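Local coordinates for uncharacterized protein YhfS (PDB 4J8L) that is a pyridoxal 5'-phosphate-dependent protein, with the cofactor covalently attached, of unknown precise function but possibly with cysteine synthase activity, at residues A[305-308]-A[309-313]; A[46-49]-A[50-54]. All coordinates share one frame; numbering follows the deposited sequence. Where two conformers were deposited one is given.

Contact 1: residues A[305-308]-A[309-313]; sequences YPVG and AESKY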
# COMPACT_ATOMS: atom_id res chain seq x y z
N TYR A 305 15.61 -8.15 5.43
CA TYR A 305 14.32 -7.86 6.05
C TYR A 305 13.90 -6.49 5.55
O TYR A 305 14.74 -5.72 5.08
CB TYR A 305 14.40 -7.86 7.59
CG TYR A 305 15.64 -7.20 8.14
CD1 TYR A 305 15.73 -5.82 8.25
CD2 TYR A 305 16.73 -7.97 8.54
CE1 TYR A 305 16.88 -5.22 8.75
CE2 TYR A 305 17.88 -7.37 9.03
CZ TYR A 305 17.95 -6.00 9.14
OH TYR A 305 19.11 -5.42 9.63
N PRO A 306 12.60 -6.18 5.64
CA PRO A 306 12.13 -4.90 5.11
C PRO A 306 12.23 -3.76 6.12
O PRO A 306 12.47 -3.97 7.32
CB PRO A 306 10.66 -5.18 4.81
CG PRO A 306 10.27 -6.19 5.86
CD PRO A 306 11.49 -7.08 5.99
N VAL A 307 12.04 -2.54 5.61
CA VAL A 307 11.97 -1.36 6.45
C VAL A 307 10.58 -0.76 6.33
O VAL A 307 9.83 -0.70 7.30
CB VAL A 307 13.04 -0.32 6.04
CG1 VAL A 307 13.04 0.87 6.99
CG2 VAL A 307 14.43 -1.00 6.01
N GLY A 308 10.24 -0.31 5.12
CA GLY A 308 8.95 0.31 4.86
C GLY A 308 7.77 -0.66 4.78
O GLY A 308 6.82 -0.52 5.54
N ALA A 309 7.78 -1.61 3.84
CA ALA A 309 8.81 -1.76 2.82
C ALA A 309 8.67 -0.72 1.71
O ALA A 309 7.86 0.19 1.82
CB ALA A 309 8.74 -3.16 2.23
N GLU A 310 9.48 -0.88 0.66
CA GLU A 310 9.46 0.04 -0.49
C GLU A 310 9.77 1.49 -0.10
O GLU A 310 9.32 2.43 -0.76
CB GLU A 310 8.15 -0.11 -1.28
CG GLU A 310 7.97 -1.59 -1.69
CD GLU A 310 6.82 -1.87 -2.64
OE1 GLU A 310 6.07 -0.95 -3.03
OE2 GLU A 310 6.65 -3.07 -2.99
N SER A 311 10.56 1.66 0.96
CA SER A 311 10.94 2.98 1.42
C SER A 311 12.12 3.50 0.60
O SER A 311 12.73 2.76 -0.17
CB SER A 311 11.35 2.95 2.90
OG SER A 311 12.65 2.40 3.05
N LYS A 312 12.43 4.77 0.78
CA LYS A 312 13.58 5.39 0.12
C LYS A 312 14.90 4.69 0.44
O LYS A 312 15.89 4.86 -0.29
CB LYS A 312 13.69 6.85 0.53
CG LYS A 312 13.94 7.05 2.02
CD LYS A 312 13.77 8.53 2.40
CE LYS A 312 13.72 8.71 3.92
NZ LYS A 312 13.54 10.13 4.34
N TYR A 313 14.95 3.92 1.53
CA TYR A 313 16.17 3.25 1.93
C TYR A 313 16.38 1.93 1.20
O TYR A 313 17.50 1.41 1.15
CB TYR A 313 16.16 2.95 3.43
CG TYR A 313 16.00 4.16 4.30
CD1 TYR A 313 17.00 5.10 4.40
CD2 TYR A 313 14.82 4.37 5.02
CE1 TYR A 313 16.86 6.21 5.19
CE2 TYR A 313 14.67 5.47 5.82
CZ TYR A 313 15.70 6.39 5.90
OH TYR A 313 15.57 7.51 6.68
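G308 and A309 meet through a cis peptide bond, which folds the chain sharply just before an ST turn at S311, in the loop between helix 290-299 and strand 318-320. The cis link brings the CA atoms of G308 and A309 to 2.9 Å. Glycine suits this bend, because a CB on it would run into A309 O. The compact side holds A309, whose small CB lies 3.8 Å from P306 CB, and S311, whose CB is 4.1 Å from G308 CA. OG of S311 stands between its own backbone N and carbonyl carbon (chi1 77°), where it accepts from Y313 N and also hydrogen-bonds to E314 OE2, the acceptor of G308 N as well. Replacing S311 by an alanine would probably leave Y313 N without its acceptor and take one partner from E314. E310 turns the other way, into the protein, and is gripped by K177, S278 and N341. The outer side is looser: V307 and Y313 are exposed, and V307 CG1 reaches the Y313 ring obliquely at CD2, 4.4 Å away. K312 CG covers one face of that ring, 4.0 Å above its plane, while Y313 OH hydrogen-bonds to E201. V307 also touches F195, next to K196, which bears the cofactor. The ST turn closes through the hydrogen bond from Y313 N to S311 OG, 3.1 Å long and bent to 148°.

Contact 2: residues A[46-49]-A[50-54]; sequences LNQP and RVTQR. With ACY (acetic acid), chain D.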
# COMPACT_ATOMS: atom_id res chain seq x y z
N LEU A 46 -5.46 27.56 10.80
CA LEU A 46 -5.20 26.24 10.22
C LEU A 46 -4.87 25.16 11.25
O LEU A 46 -5.16 23.98 11.02
CB LEU A 46 -4.04 26.30 9.22
CG LEU A 46 -4.20 27.19 7.99
CD1 LEU A 46 -2.95 27.07 7.10
CD2 LEU A 46 -5.45 26.82 7.23
N ASN A 47 -4.26 25.56 12.37
CA ASN A 47 -3.73 24.64 13.37
C ASN A 47 -2.79 23.62 12.75
O ASN A 47 -2.79 22.44 13.13
CB ASN A 47 -4.85 23.92 14.12
CG ASN A 47 -4.41 23.44 15.50
OD1 ASN A 47 -3.74 24.16 16.24
ND2 ASN A 47 -4.81 22.23 15.86
N GLN A 48 -2.01 24.06 11.77
CA GLN A 48 -1.01 23.23 11.10
C GLN A 48 -0.19 24.18 10.23
O GLN A 48 -0.56 25.33 10.06
CB GLN A 48 -1.67 22.17 10.21
CG GLN A 48 -2.53 22.78 9.11
CD GLN A 48 -3.12 21.78 8.12
OE1 GLN A 48 -4.08 22.10 7.42
NE2 GLN A 48 -2.55 20.57 8.07
N PRO A 49 0.93 23.71 9.70
CA PRO A 49 1.71 24.57 8.80
C PRO A 49 0.97 24.93 7.53
O PRO A 49 0.17 24.13 7.01
CB PRO A 49 2.94 23.70 8.47
CG PRO A 49 3.12 22.88 9.70
CD PRO A 49 1.71 22.53 10.13
N ARG A 50 1.20 26.15 7.04
CA ARG A 50 0.59 26.59 5.80
C ARG A 50 1.02 25.67 4.66
O ARG A 50 0.20 25.34 3.80
CB ARG A 50 0.99 28.03 5.49
CG ARG A 50 0.50 29.06 6.51
CD ARG A 50 1.03 30.46 6.18
NE ARG A 50 2.49 30.47 6.15
CZ ARG A 50 3.28 30.65 7.20
NH1 ARG A 50 2.75 30.88 8.40
NH2 ARG A 50 4.60 30.64 7.06
N VAL A 51 2.29 25.27 4.64
CA VAL A 51 2.76 24.39 3.57
C VAL A 51 2.12 23.01 3.65
O VAL A 51 1.81 22.39 2.63
CB VAL A 51 4.30 24.30 3.57
CG1 VAL A 51 4.77 23.18 2.64
CG2 VAL A 51 4.90 25.63 3.17
N THR A 52 1.87 22.53 4.86
CA THR A 52 1.21 21.24 5.03
C THR A 52 -0.21 21.27 4.45
O THR A 52 -0.63 20.34 3.76
CB THR A 52 1.23 20.79 6.50
OG1 THR A 52 2.61 20.68 6.91
CG2 THR A 52 0.55 19.41 6.67
N GLN A 53 -0.94 22.36 4.72
CA GLN A 53 -2.26 22.52 4.12
C GLN A 53 -2.16 22.44 2.60
O GLN A 53 -2.90 21.70 1.97
CB GLN A 53 -2.92 23.84 4.53
CG GLN A 53 -4.31 23.99 3.90
CD GLN A 53 -4.92 25.37 4.09
OE1 GLN A 53 -4.25 26.39 4.01
NE2 GLN A 53 -6.23 25.39 4.34
N ARG A 54 -1.22 23.20 2.03
CA ARG A 54 -1.07 23.23 0.58
C ARG A 54 -0.80 21.83 0.02
O ARG A 54 -1.36 21.44 -1.00
CB ARG A 54 0.07 24.16 0.16
CG ARG A 54 -0.20 25.62 0.35
CD ARG A 54 0.95 26.46 -0.22
NE ARG A 54 0.78 27.88 0.04
CZ ARG A 54 0.29 28.74 -0.84
NH1 ARG A 54 -0.09 28.33 -2.04
NH2 ARG A 54 0.18 30.03 -0.52
C ACY D . 2.77 29.90 2.89
O ACY D . 3.51 30.30 3.81
OXT ACY D . 2.92 28.81 2.29
CH3 ACY D . 1.62 30.77 2.48
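P49 and Q53 form a local N-cap contact, where the loop after helix 31-34 runs into helix 50-62. P49 occupies the cap position, and its carbonyl opens the helical bonding: Q53 N donates to P49 O over 3.1 Å at 164°. Proline suits the entry to the helix through its ring-fixed phi (-64°), and its ring lies alongside T52, with P49 CB 3.4 Å from T52 OG1. That hydroxyl hydrogen-bonds to I227 O. The side-chain capping that proline cannot do falls to D39, whose carboxylate takes the backbone N-H groups of R50 and V51. Q48, extended beyond CG, lies over the first turn: OE1 is 3.6 Å from Q53 CB, and NE2, 3.6 Å from T52 CG2, hydrogen-bonds to E56. L46 lays CD1 against R50, 3.8 Å from CA. On the outer flank R50 and R54, one turn apart, share an acetate, probably from the crystallisation liquor; R50 bends at chi3 (-58°) and gives a nearly straight bond from NE to acetate O, 2.6 Å, whereas R54 NE gives a longer, more bent one to OXT, 3.2 Å. On another flank, V51 and T52 pack on L233 and A232 of helix 229-261, while R54 reaches back to E33 of helix 31-34.

Followed from the N terminus, the chain meets contact 2 first, where the loop after helix 31-34 ends and helix 50-62 begins, ahead of strand 67-72 and the seven-stranded mixed sheet. Contact 1 comes much later, past helix 290-299, in the loop leading to strand 318-320 at the edge of the four-stranded antiparallel sheet. Each closes only a short local turn; they lie in series, neither nesting nor crossing. The centres of contact 1 and contact 2 are 28 Å apart. The long helix 229-261 is a common neighbour: A232 and L233 receive residues of contact 2, whereas E234 forms a salt bridge with K312 of contact 1.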